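Local atomic coordinates of glucose-6-phosphate 1-dehydrogenase (PDB entry 7E6I), a protein that catalyses the NADP(+)-dependent oxidation of D-glucose 6-phosphate to 6-phospho-D-glucono-1,5-lactone, the first step of the oxidative pentose phosphate pathway. Residues L185-V190 with P412-S417; R180-L185 with L246-T251; G344-R349 with R371-E376. All coordinates share one frame; numbering follows the deposited sequence.

All three contacts reach the phosphate end of the bound glucose 6-phosphate: contact 1 with Lys187, contact 2 with His183 and Tyr184, contact 3 with Gln373. Contacts 1 and 2 share Leu185, and their centres are 11 Å apart; Ala414 CB of contact 1 lies 3.4 Å from His183 O of contact 2. Contact 3 is centred 14 Å from each of the others. It meets contact 1 where Lys187 NZ and Gln373 OE1, 2.6 Å apart, probably share a hydrogen bond, and contact 2 where Val249 CG1 packs 3.7 Å from Ile348 CD1. In chain order contacts 1 and 2 interlock, whereas contact 3 is nested within the loop that contact 1 closes.

Contact 1: residues L185-V190 with P412-S417; sequences LGKEMV and PEAYES. With BG6 (6-O-phosphono-beta-D-glucopyranose), chain B.
Lys187, whose CG rests 4.5 Å from Ala414 CB across the contact, has its ammonium nitrogen held by several groups: NZ donates to BG6 O3P at 2.6 Å and to Gln373 OE1, while the Tyr184 ring makes a cation-pi contact with it. The lysine belongs to the His-Tyr-Leu-Gly-Lys run that is the signature of glucose-6-phosphate dehydrogenases, and here that run leans on the start of helix 414-423. Its chain stays extended as far as CE and turns at the last torsion (chi4 -88°), which swings NZ onto the phosphate oxygen.

Gly186 and Ala414 bury the largest areas in this contact. They approach to 4.1 Å between CA atoms, and a beta carbon on Gly186 would fall 2.6 Å from Ala414 O, so the closeness depends on the missing side chain. Gly186 O lies alongside the first turn of the helix, so that Ala414 CA meets it from the flank of the carbonyl in a nearly straight CA-H...O contact of 3.5 Å (168° at the hydrogen), and Ser417 CB lies 3.7 Å from the same oxygen. Ala414 CB rests against the Gly186 carbonyl carbon at 3.9 Å. No conventional hydrogen bond crosses the interface.

Two helix starts meet here, with Lys187 at the N-cap position of helix 188-191 and Glu413 at that of helix 414-423. The second is secured by Glu416, whose OE2 accepts from Glu413 N at 2.7 Å, the N-H lying above the carboxylate plane. One turn further in, Ser417 OG stands anti to its own backbone nitrogen (chi1 170°) and is hydrogen-bonded to Lys191 NZ.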
loop_
_atom_site.group_PDB
_atom_site.type_symbol
_atom_site.label_atom_id
_atom_site.label_comp_id
_atom_site.label_asym_id
_atom_site.label_seq_id
_atom_site.Cartn_x
_atom_site.Cartn_y
_atom_site.Cartn_z
ATOM N N LEU A 185 1.456 -1.422 -3.026
ATOM C CA LEU A 185 2.350 -2.177 -3.884
ATOM C C LEU A 185 1.614 -2.915 -4.996
ATOM O O LEU A 185 2.277 -3.478 -5.875
ATOM C CB LEU A 185 3.159 -3.159 -3.037
ATOM C CG LEU A 185 4.087 -2.520 -2.001
ATOM C CD1 LEU A 185 4.969 -3.567 -1.342
ATOM C CD2 LEU A 185 4.944 -1.459 -2.655
ATOM N N GLY A 186 0.282 -2.917 -5.004
ATOM C CA GLY A 186 -0.447 -3.506 -6.111
ATOM C C GLY A 186 -1.070 -2.501 -7.063
ATOM O O GLY A 186 -1.724 -2.899 -8.033
ATOM N N LYS A 187 -0.889 -1.203 -6.792
ATOM C CA LYS A 187 -1.445 -0.156 -7.642
ATOM C C LYS A 187 -0.619 -0.002 -8.911
ATOM O O LYS A 187 0.613 -0.036 -8.877
ATOM C CB LYS A 187 -1.485 1.173 -6.893
ATOM C CG LYS A 187 -2.458 1.211 -5.727
ATOM C CD LYS A 187 -2.504 2.594 -5.096
ATOM C CE LYS A 187 -3.334 2.583 -3.822
ATOM N NZ LYS A 187 -4.794 2.836 -4.064
ATOM N N GLU A 188 -1.314 0.183 -10.038
ATOM C CA GLU A 188 -0.660 0.152 -11.342
ATOM C C GLU A 188 0.506 1.126 -11.395
ATOM O O GLU A 188 1.623 0.755 -11.760
ATOM C CB GLU A 188 -1.684 0.460 -12.435
ATOM C CG GLU A 188 -1.100 0.785 -13.795
ATOM C CD GLU A 188 -0.487 -0.426 -14.510
ATOM O OE1 GLU A 188 -0.751 -1.577 -14.095
ATOM O OE2 GLU A 188 0.265 -0.217 -15.496
ATOM N N MET A 189 0.281 2.373 -10.978
ATOM C CA MET A 189 1.334 3.372 -11.117
ATOM C C MET A 189 2.466 3.140 -10.123
ATOM O O MET A 189 3.623 3.451 -10.425
ATOM C CB MET A 189 0.757 4.781 -10.968
ATOM C CG MET A 189 1.735 5.893 -11.335
ATOM S SD MET A 189 2.098 5.990 -13.112
ATOM C CE MET A 189 0.478 5.694 -13.781
ATOM N N VAL A 190 2.176 2.592 -8.942
ATOM C CA VAL A 190 3.276 2.228 -8.060
ATOM C C VAL A 190 4.146 1.155 -8.714
ATOM O O VAL A 190 5.381 1.211 -8.639
ATOM C CB VAL A 190 2.744 1.785 -6.685
ATOM C CG1 VAL A 190 3.903 1.364 -5.775
ATOM C CG2 VAL A 190 1.961 2.921 -6.043
ATOM N N PRO A 412 -5.954 -4.236 -13.484
ATOM C CA PRO A 412 -6.487 -4.840 -12.261
ATOM C C PRO A 412 -6.478 -3.877 -11.086
ATOM O O PRO A 412 -5.699 -2.923 -11.029
ATOM C CB PRO A 412 -5.531 -6.008 -12.006
ATOM C CG PRO A 412 -4.282 -5.600 -12.685
ATOM C CD PRO A 412 -4.688 -4.856 -13.903
ATOM N N GLU A 413 -7.359 -4.157 -10.130
ATOM C CA GLU A 413 -7.295 -3.543 -8.814
ATOM C C GLU A 413 -6.099 -4.080 -8.029
ATOM O O GLU A 413 -5.550 -5.145 -8.333
ATOM C CB GLU A 413 -8.583 -3.817 -8.035
ATOM C CG GLU A 413 -9.814 -3.226 -8.667
ATOM C CD GLU A 413 -10.110 -1.842 -8.142
ATOM O OE1 GLU A 413 -9.223 -1.255 -7.476
ATOM O OE2 GLU A 413 -11.226 -1.338 -8.401
ATOM N N ALA A 414 -5.718 -3.338 -6.980
ATOM C CA ALA A 414 -4.550 -3.706 -6.184
ATOM C C ALA A 414 -4.622 -5.157 -5.715
ATOM O O ALA A 414 -3.685 -5.938 -5.914
ATOM C CB ALA A 414 -4.414 -2.758 -4.991
ATOM N N TYR A 415 -5.738 -5.542 -5.100
ATOM C CA TYR A 415 -5.830 -6.890 -4.560
ATOM C C TYR A 415 -5.856 -7.941 -5.651
ATOM O O TYR A 415 -5.364 -9.055 -5.437
ATOM C CB TYR A 415 -7.064 -7.020 -3.684
ATOM C CG TYR A 415 -6.893 -6.319 -2.388
ATOM C CD1 TYR A 415 -5.963 -6.766 -1.460
ATOM C CD2 TYR A 415 -7.655 -5.205 -2.084
ATOM C CE1 TYR A 415 -5.794 -6.122 -0.264
ATOM C CE2 TYR A 415 -7.496 -4.549 -0.887
ATOM C CZ TYR A 415 -6.569 -5.013 0.021
ATOM O OH TYR A 415 -6.417 -4.358 1.220
ATOM N N GLU A 416 -6.432 -7.625 -6.812
ATOM C CA GLU A 416 -6.359 -8.551 -7.938
ATOM C C GLU A 416 -4.912 -8.785 -8.347
ATOM O O GLU A 416 -4.460 -9.930 -8.454
ATOM C CB GLU A 416 -7.188 -8.025 -9.109
ATOM C CG GLU A 416 -8.690 -8.137 -8.845
ATOM C CD GLU A 416 -9.544 -7.123 -9.599
ATOM O OE1 GLU A 416 -10.783 -7.129 -9.386
ATOM O OE2 GLU A 416 -8.993 -6.333 -10.397
ATOM N N SER A 417 -4.165 -7.703 -8.554
ATOM C CA SER A 417 -2.761 -7.826 -8.916
ATOM C C SER A 417 -1.992 -8.609 -7.862
ATOM O O SER A 417 -1.143 -9.451 -8.190
ATOM C CB SER A 417 -2.165 -6.427 -9.103
ATOM O OG SER A 417 -0.751 -6.463 -9.238
HETATM C C1 BG6 B . -5.705 2.465 4.574
HETATM C C2 BG6 B . -5.893 3.533 5.650
HETATM O O1 BG6 B . -4.585 1.694 4.759
HETATM O O5 BG6 B . -5.559 3.135 3.240
HETATM C C3 BG6 B . -7.052 4.416 5.346
HETATM O O2 BG6 B . -6.064 2.944 6.946
HETATM C C4 BG6 B . -6.886 5.091 4.024
HETATM O O3 BG6 B . -7.170 5.457 6.353
HETATM C C5 BG6 B . -6.672 4.056 2.918
HETATM O O4 BG6 B . -8.049 5.887 3.766
HETATM C C6 BG6 B . -6.325 4.671 1.589
HETATM O O6 BG6 B . -6.139 3.618 0.661
HETATM P P BG6 B . -6.544 3.898 -0.925
HETATM O O1P BG6 B . -5.762 5.160 -1.234
HETATM O O2P BG6 B . -8.034 4.091 -1.017
HETATM O O3P BG6 B . -6.161 2.745 -1.852
#

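Contact 2: residues R180-L185 with L246-T251; sequences RIDHYL and LLQVLT. With BG6 (6-O-phosphono-beta-D-glucopyranose), chain B.
Gln248 touches both Leu185 and Asp182, and with Tyr184 and Leu185 it accounts for most of the surface buried here. Leu185 crosses it at about a right angle, and both its methyls lie against one side of the amide oxygen, CD1 and CD2 each 3.7 Å from Gln248 OE1. Nearer the helix, Gln248 CG meets Asp182 OD2 at 3.5 Å, the two side chains sliding past each other in opposite directions with their carboxylate and amide planes 70° apart. The bend at chi2 (-63°) carries the glutamine amide past the aspartate, and its polar atoms are satisfied farther out: OE1 accepts from Lys270 NZ and NE2 donates to Glu435 OE2. A water donates a hydrogen bond to Asp182 OD2 at 2.7 Å and is weakly held by Gln248 NE2. An alanine in place of Gln248 is likely to leave Lys270 and Glu435 without these amide partners and to open a gap beside the Leu185 methyls.

Tyr184 packs more lightly, with Val249 CG2 at its ring edge, 4.3 Å from CD2, and Leu246 CD2 near CE2. Asp182 OD1 forms an Asx turn through Tyr184 N and also accepts from ND1 of His245, the proton acceptor inferred by similarity, and so probably orients that histidine. Next along the chain, His183 NE2 donates almost straight (168°) to BG6 O3P at 2.7 Å. The contact thus joins the end of strand 178-181, at the margin of the parallel Rossmann sheet, to helix 236-254, with helix 263-276 touching Leu185 and strand 212-220 touching Tyr184, Leu246 and Val249.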
loop_
_atom_site.group_PDB
_atom_site.type_symbol
_atom_site.label_atom_id
_atom_site.label_comp_id
_atom_site.label_asym_id
_atom_site.label_seq_id
_atom_site.Cartn_x
_atom_site.Cartn_y
_atom_site.Cartn_z
ATOM N N ARG A 180 3.114 -10.737 2.942
ATOM C CA ARG A 180 2.609 -9.600 3.704
ATOM C C ARG A 180 2.221 -8.477 2.757
ATOM O O ARG A 180 3.040 -8.005 1.965
ATOM C CB ARG A 180 3.653 -9.088 4.697
ATOM C CG ARG A 180 3.978 -10.013 5.856
ATOM C CD ARG A 180 4.957 -9.329 6.804
ATOM N NE ARG A 180 5.684 -10.261 7.657
ATOM C CZ ARG A 180 6.687 -11.039 7.245
ATOM N NH1 ARG A 180 7.089 -10.994 5.987
ATOM N NH2 ARG A 180 7.300 -11.858 8.095
ATOM N N ILE A 181 0.993 -8.020 2.875
ATOM C CA ILE A 181 0.414 -7.088 1.928
ATOM C C ILE A 181 0.474 -5.671 2.480
ATOM O O ILE A 181 0.039 -5.405 3.613
ATOM C CB ILE A 181 -1.031 -7.476 1.588
ATOM C CG1 ILE A 181 -1.036 -8.578 0.531
ATOM C CG2 ILE A 181 -1.820 -6.242 1.108
ATOM C CD1 ILE A 181 -2.423 -8.877 -0.004
ATOM N N ASP A 182 1.045 -4.771 1.672
ATOM C CA ASP A 182 0.746 -3.341 1.667
ATOM C C ASP A 182 0.083 -3.085 0.318
ATOM O O ASP A 182 0.723 -3.246 -0.729
ATOM C CB ASP A 182 2.028 -2.528 1.846
ATOM C CG ASP A 182 1.778 -1.029 1.946
ATOM O OD1 ASP A 182 1.005 -0.476 1.118
ATOM O OD2 ASP A 182 2.383 -0.399 2.850
ATOM N N HIS A 183 -1.209 -2.738 0.321
ATOM C CA HIS A 183 -1.940 -2.790 -0.949
ATOM C C HIS A 183 -1.476 -1.727 -1.945
ATOM O O HIS A 183 -1.726 -1.880 -3.142
ATOM C CB HIS A 183 -3.455 -2.702 -0.714
ATOM C CG HIS A 183 -3.974 -1.310 -0.491
ATOM N ND1 HIS A 183 -3.986 -0.703 0.752
ATOM C CD2 HIS A 183 -4.533 -0.419 -1.350
ATOM C CE1 HIS A 183 -4.509 0.507 0.642
ATOM N NE2 HIS A 183 -4.853 0.704 -0.622
ATOM N N TYR A 184 -0.770 -0.685 -1.497
ATOM C CA TYR A 184 -0.213 0.273 -2.456
ATOM C C TYR A 184 0.713 -0.399 -3.461
ATOM O O TYR A 184 0.755 -0.001 -4.636
ATOM C CB TYR A 184 0.532 1.386 -1.725
ATOM C CG TYR A 184 -0.353 2.563 -1.412
ATOM C CD1 TYR A 184 -1.615 2.372 -0.834
ATOM C CD2 TYR A 184 0.051 3.860 -1.710
ATOM C CE1 TYR A 184 -2.441 3.449 -0.552
ATOM C CE2 TYR A 184 -0.760 4.940 -1.435
ATOM C CZ TYR A 184 -2.002 4.735 -0.852
ATOM O OH TYR A 184 -2.811 5.819 -0.580
ATOM N N LEU A 185 1.456 -1.422 -3.026
ATOM C CA LEU A 185 2.350 -2.177 -3.884
ATOM C C LEU A 185 1.614 -2.915 -4.996
ATOM O O LEU A 185 2.277 -3.478 -5.875
ATOM C CB LEU A 185 3.159 -3.159 -3.037
ATOM C CG LEU A 185 4.087 -2.520 -2.001
ATOM C CD1 LEU A 185 4.969 -3.567 -1.342
ATOM C CD2 LEU A 185 4.944 -1.459 -2.655
ATOM N N LEU A 246 3.098 5.258 2.230
ATOM C CA LEU A 246 3.967 6.308 1.704
ATOM C C LEU A 246 5.440 5.917 1.807
ATOM O O LEU A 246 6.230 6.209 0.899
ATOM C CB LEU A 246 3.684 7.624 2.435
ATOM C CG LEU A 246 2.276 8.231 2.234
ATOM C CD1 LEU A 246 2.276 9.738 2.455
ATOM C CD2 LEU A 246 1.719 7.891 0.832
ATOM N N LEU A 247 5.833 5.259 2.902
ATOM C CA LEU A 247 7.218 4.815 3.018
ATOM C C LEU A 247 7.562 3.816 1.921
ATOM O O LEU A 247 8.660 3.857 1.356
ATOM C CB LEU A 247 7.474 4.209 4.394
ATOM C CG LEU A 247 8.935 3.828 4.657
ATOM C CD1 LEU A 247 9.845 5.040 4.418
ATOM C CD2 LEU A 247 9.124 3.281 6.072
ATOM N N GLN A 248 6.627 2.925 1.595
ATOM C CA GLN A 248 6.844 1.979 0.504
ATOM C C GLN A 248 7.161 2.707 -0.797
ATOM O O GLN A 248 8.170 2.422 -1.450
ATOM C CB GLN A 248 5.607 1.097 0.325
ATOM C CG GLN A 248 5.501 -0.060 1.305
ATOM C CD GLN A 248 6.636 -1.063 1.155
ATOM O OE1 GLN A 248 7.324 -1.093 0.140
ATOM N NE2 GLN A 248 6.833 -1.888 2.168
ATOM N N VAL A 249 6.300 3.656 -1.184
ATOM C CA VAL A 249 6.530 4.450 -2.387
ATOM C C VAL A 249 7.913 5.088 -2.356
ATOM O O VAL A 249 8.670 5.025 -3.330
ATOM C CB VAL A 249 5.433 5.517 -2.534
ATOM C CG1 VAL A 249 5.821 6.524 -3.624
ATOM C CG2 VAL A 249 4.090 4.860 -2.810
ATOM N N LEU A 250 8.252 5.737 -1.240
ATOM C CA LEU A 250 9.513 6.473 -1.155
ATOM C C LEU A 250 10.681 5.528 -1.342
ATOM O O LEU A 250 11.681 5.849 -1.996
ATOM C CB LEU A 250 9.602 7.177 0.201
ATOM C CG LEU A 250 10.899 7.909 0.533
ATOM C CD1 LEU A 250 11.165 9.009 -0.522
ATOM C CD2 LEU A 250 10.833 8.490 1.951
ATOM N N THR A 251 10.530 4.337 -0.806
ATOM C CA THR A 251 11.540 3.302 -0.932
ATOM C C THR A 251 11.758 2.918 -2.402
ATOM O O THR A 251 12.899 2.794 -2.867
ATOM C CB THR A 251 11.062 2.146 -0.042
ATOM O OG1 THR A 251 11.898 2.055 1.105
ATOM C CG2 THR A 251 11.018 0.893 -0.719
HETATM C C1 BG6 B . -5.705 2.465 4.574
HETATM C C2 BG6 B . -5.893 3.533 5.650
HETATM O O1 BG6 B . -4.585 1.694 4.759
HETATM O O5 BG6 B . -5.559 3.135 3.240
HETATM C C3 BG6 B . -7.052 4.416 5.346
HETATM O O2 BG6 B . -6.064 2.944 6.946
HETATM C C4 BG6 B . -6.886 5.091 4.024
HETATM O O3 BG6 B . -7.170 5.457 6.353
HETATM C C5 BG6 B . -6.672 4.056 2.918
HETATM O O4 BG6 B . -8.049 5.887 3.766
HETATM C C6 BG6 B . -6.325 4.671 1.589
HETATM O O6 BG6 B . -6.139 3.618 0.661
HETATM P P BG6 B . -6.544 3.898 -0.925
HETATM O O1P BG6 B . -5.762 5.160 -1.234
HETATM O O2P BG6 B . -8.034 4.091 -1.017
HETATM O O3P BG6 B . -6.161 2.745 -1.852
HETATM O O HOH W 1 4.335 -1.411 4.462
#

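Contact 3: residues G344-R349 with R371-E376; sequences GKVEIR and RIQPNE. With BG6 (6-O-phosphono-beta-D-glucopyranose), chain B.
Val346 and Ile372 mark the tight side of this antiparallel pairing, where the strand axes come within 4.8 Å. Val346 N donates to Gln373 O at 2.9 Å, while Val346 O accepts a hydrogen bond from Ile372 N at 2.9 Å and a weak one from Gln373 N. Ile372 CD1 packs against both Val346 CG1, 3.7 Å away, and Ile348 CD1. On the same side Gln373 runs extended past Val346, and its NE2 donates to BG6 O1P at 2.7 Å while OE1 is taken by Lys187.

The opposite face is polar and more open, its three cationic side chains partly exposed. Glu347 reaches out with two oxygens: OE2 pairs with Arg371 NE at 3.0 Å, carboxylate and guanidinium planes 26° apart, and OE1 is met by Lys345 NZ and Arg349 NH2 from opposite faces of its plane. At the edge, exposed Pro374 meets Gly344 O through its CD.

Ile372 and Gln373 both face Val346, which makes this a classic beta bulge; the cations beside it match, by similarity, a second NADP(+) site.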
loop_
_atom_site.group_PDB
_atom_site.type_symbol
_atom_site.label_atom_id
_atom_site.label_comp_id
_atom_site.label_asym_id
_atom_site.label_seq_id
_atom_site.Cartn_x
_atom_site.Cartn_y
_atom_site.Cartn_z
ATOM N N GLY A 344 -8.803 14.557 -2.939
ATOM C CA GLY A 344 -8.203 13.246 -2.800
ATOM C C GLY A 344 -7.149 13.051 -3.872
ATOM O O GLY A 344 -7.404 13.262 -5.060
ATOM N N LYS A 345 -5.963 12.630 -3.438
ATOM C CA LYS A 345 -4.785 12.624 -4.295
ATOM C C LYS A 345 -3.654 11.860 -3.632
ATOM O O LYS A 345 -3.368 12.069 -2.445
ATOM C CB LYS A 345 -4.341 14.064 -4.543
ATOM C CG LYS A 345 -3.620 14.334 -5.789
ATOM C CD LYS A 345 -3.514 15.851 -5.955
ATOM C CE LYS A 345 -2.455 16.471 -5.064
ATOM N NZ LYS A 345 -1.803 17.634 -5.752
ATOM N N VAL A 346 -2.975 11.000 -4.381
ATOM C CA VAL A 346 -1.669 10.503 -3.978
ATOM C C VAL A 346 -0.697 10.819 -5.099
ATOM O O VAL A 346 -0.942 10.463 -6.261
ATOM C CB VAL A 346 -1.682 8.999 -3.661
ATOM C CG1 VAL A 346 -0.245 8.502 -3.472
ATOM C CG2 VAL A 346 -2.507 8.726 -2.398
ATOM N N GLU A 347 0.420 11.451 -4.749
ATOM C CA GLU A 347 1.235 12.103 -5.758
ATOM C C GLU A 347 2.695 12.120 -5.325
ATOM O O GLU A 347 3.004 12.280 -4.135
ATOM C CB GLU A 347 0.723 13.533 -5.976
ATOM C CG GLU A 347 1.131 14.161 -7.247
ATOM C CD GLU A 347 0.342 15.435 -7.524
ATOM O OE1 GLU A 347 0.743 16.506 -6.991
ATOM O OE2 GLU A 347 -0.672 15.353 -8.274
ATOM N N ILE A 348 3.583 11.987 -6.314
ATOM C CA ILE A 348 5.027 12.123 -6.144
ATOM C C ILE A 348 5.466 13.377 -6.879
ATOM O O ILE A 348 5.132 13.556 -8.052
ATOM C CB ILE A 348 5.782 10.907 -6.710
ATOM C CG1 ILE A 348 5.409 9.623 -5.979
ATOM C CG2 ILE A 348 7.293 11.166 -6.722
ATOM C CD1 ILE A 348 5.631 8.409 -6.858
ATOM N N ARG A 349 6.255 14.221 -6.226
ATOM C CA ARG A 349 6.719 15.452 -6.863
ATOM C C ARG A 349 8.219 15.553 -6.673
ATOM O O ARG A 349 8.707 15.533 -5.539
ATOM C CB ARG A 349 6.019 16.679 -6.277
ATOM C CG ARG A 349 6.242 17.979 -7.041
ATOM C CD ARG A 349 5.409 19.096 -6.417
ATOM N NE ARG A 349 3.997 18.874 -6.698
ATOM C CZ ARG A 349 3.416 19.272 -7.823
ATOM N NH1 ARG A 349 4.133 19.938 -8.740
ATOM N NH2 ARG A 349 2.128 19.005 -8.034
ATOM N N ARG A 371 1.273 11.110 -10.716
ATOM C CA ARG A 371 0.016 10.924 -10.000
ATOM C C ARG A 371 -0.297 9.440 -9.907
ATOM O O ARG A 371 -0.486 8.773 -10.927
ATOM C CB ARG A 371 -1.164 11.647 -10.649
ATOM C CG ARG A 371 -2.312 11.832 -9.631
ATOM C CD ARG A 371 -3.342 12.824 -10.061
ATOM N NE ARG A 371 -3.217 14.071 -9.323
ATOM C CZ ARG A 371 -3.697 15.228 -9.770
ATOM N NH1 ARG A 371 -4.319 15.255 -10.946
ATOM N NH2 ARG A 371 -3.549 16.355 -9.065
ATOM N N ILE A 372 -0.381 8.934 -8.680
ATOM C CA ILE A 372 -0.758 7.540 -8.502
ATOM C C ILE A 372 -2.265 7.381 -8.572
ATOM O O ILE A 372 -2.774 6.418 -9.158
ATOM C CB ILE A 372 -0.180 7.020 -7.181
ATOM C CG1 ILE A 372 1.327 6.857 -7.333
ATOM C CG2 ILE A 372 -0.883 5.728 -6.746
ATOM C CD1 ILE A 372 2.074 7.408 -6.189
ATOM N N GLN A 373 -2.998 8.333 -8.007
ATOM C CA GLN A 373 -4.450 8.297 -8.005
ATOM C C GLN A 373 -4.945 9.688 -7.661
ATOM O O GLN A 373 -4.281 10.400 -6.902
ATOM C CB GLN A 373 -4.973 7.259 -7.002
ATOM C CG GLN A 373 -4.816 7.638 -5.545
ATOM C CD GLN A 373 -5.123 6.462 -4.623
ATOM O OE1 GLN A 373 -4.871 5.309 -4.971
ATOM N NE2 GLN A 373 -5.670 6.749 -3.445
ATOM N N PRO A 374 -6.104 10.112 -8.195
ATOM C CA PRO A 374 -7.007 9.360 -9.076
ATOM C C PRO A 374 -6.563 9.107 -10.520
ATOM O O PRO A 374 -6.644 7.958 -10.954
ATOM C CB PRO A 374 -8.279 10.211 -9.090
ATOM C CG PRO A 374 -7.935 11.485 -8.428
ATOM C CD PRO A 374 -6.793 11.238 -7.541
ATOM N N ASN A 375 -6.147 10.105 -11.288
ATOM C CA ASN A 375 -6.013 9.886 -12.727
ATOM C C ASN A 375 -4.550 9.630 -13.059
ATOM O O ASN A 375 -3.830 10.527 -13.488
ATOM C CB ASN A 375 -6.553 11.074 -13.511
ATOM C CG ASN A 375 -7.882 11.566 -12.980
ATOM O OD1 ASN A 375 -8.896 10.872 -13.084
ATOM N ND2 ASN A 375 -7.888 12.774 -12.405
ATOM N N GLU A 376 -4.117 8.378 -12.847
ATOM C CA GLU A 376 -2.787 7.884 -13.213
ATOM C C GLU A 376 -2.159 8.678 -14.353
ATOM O O GLU A 376 -2.655 8.638 -15.485
ATOM C CB GLU A 376 -2.856 6.413 -13.639
ATOM C CG GLU A 376 -3.209 5.446 -12.552
ATOM C CD GLU A 376 -4.627 4.947 -12.692
ATOM O OE1 GLU A 376 -5.538 5.777 -12.940
ATOM O OE2 GLU A 376 -4.830 3.716 -12.562
HETATM C C1 BG6 B . -5.705 2.465 4.574
HETATM C C2 BG6 B . -5.893 3.533 5.650
HETATM O O1 BG6 B . -4.585 1.694 4.759
HETATM O O5 BG6 B . -5.559 3.135 3.240
HETATM C C3 BG6 B . -7.052 4.416 5.346
HETATM O O2 BG6 B . -6.064 2.944 6.946
HETATM C C4 BG6 B . -6.886 5.091 4.024
HETATM O O3 BG6 B . -7.170 5.457 6.353
HETATM C C5 BG6 B . -6.672 4.056 2.918
HETATM O O4 BG6 B . -8.049 5.887 3.766
HETATM C C6 BG6 B . -6.325 4.671 1.589
HETATM O O6 BG6 B . -6.139 3.618 0.661
HETATM P P BG6 B . -6.544 3.898 -0.925
HETATM O O1P BG6 B . -5.762 5.160 -1.234
HETATM O O2P BG6 B . -8.034 4.091 -1.017
HETATM O O3P BG6 B . -6.161 2.745 -1.852
#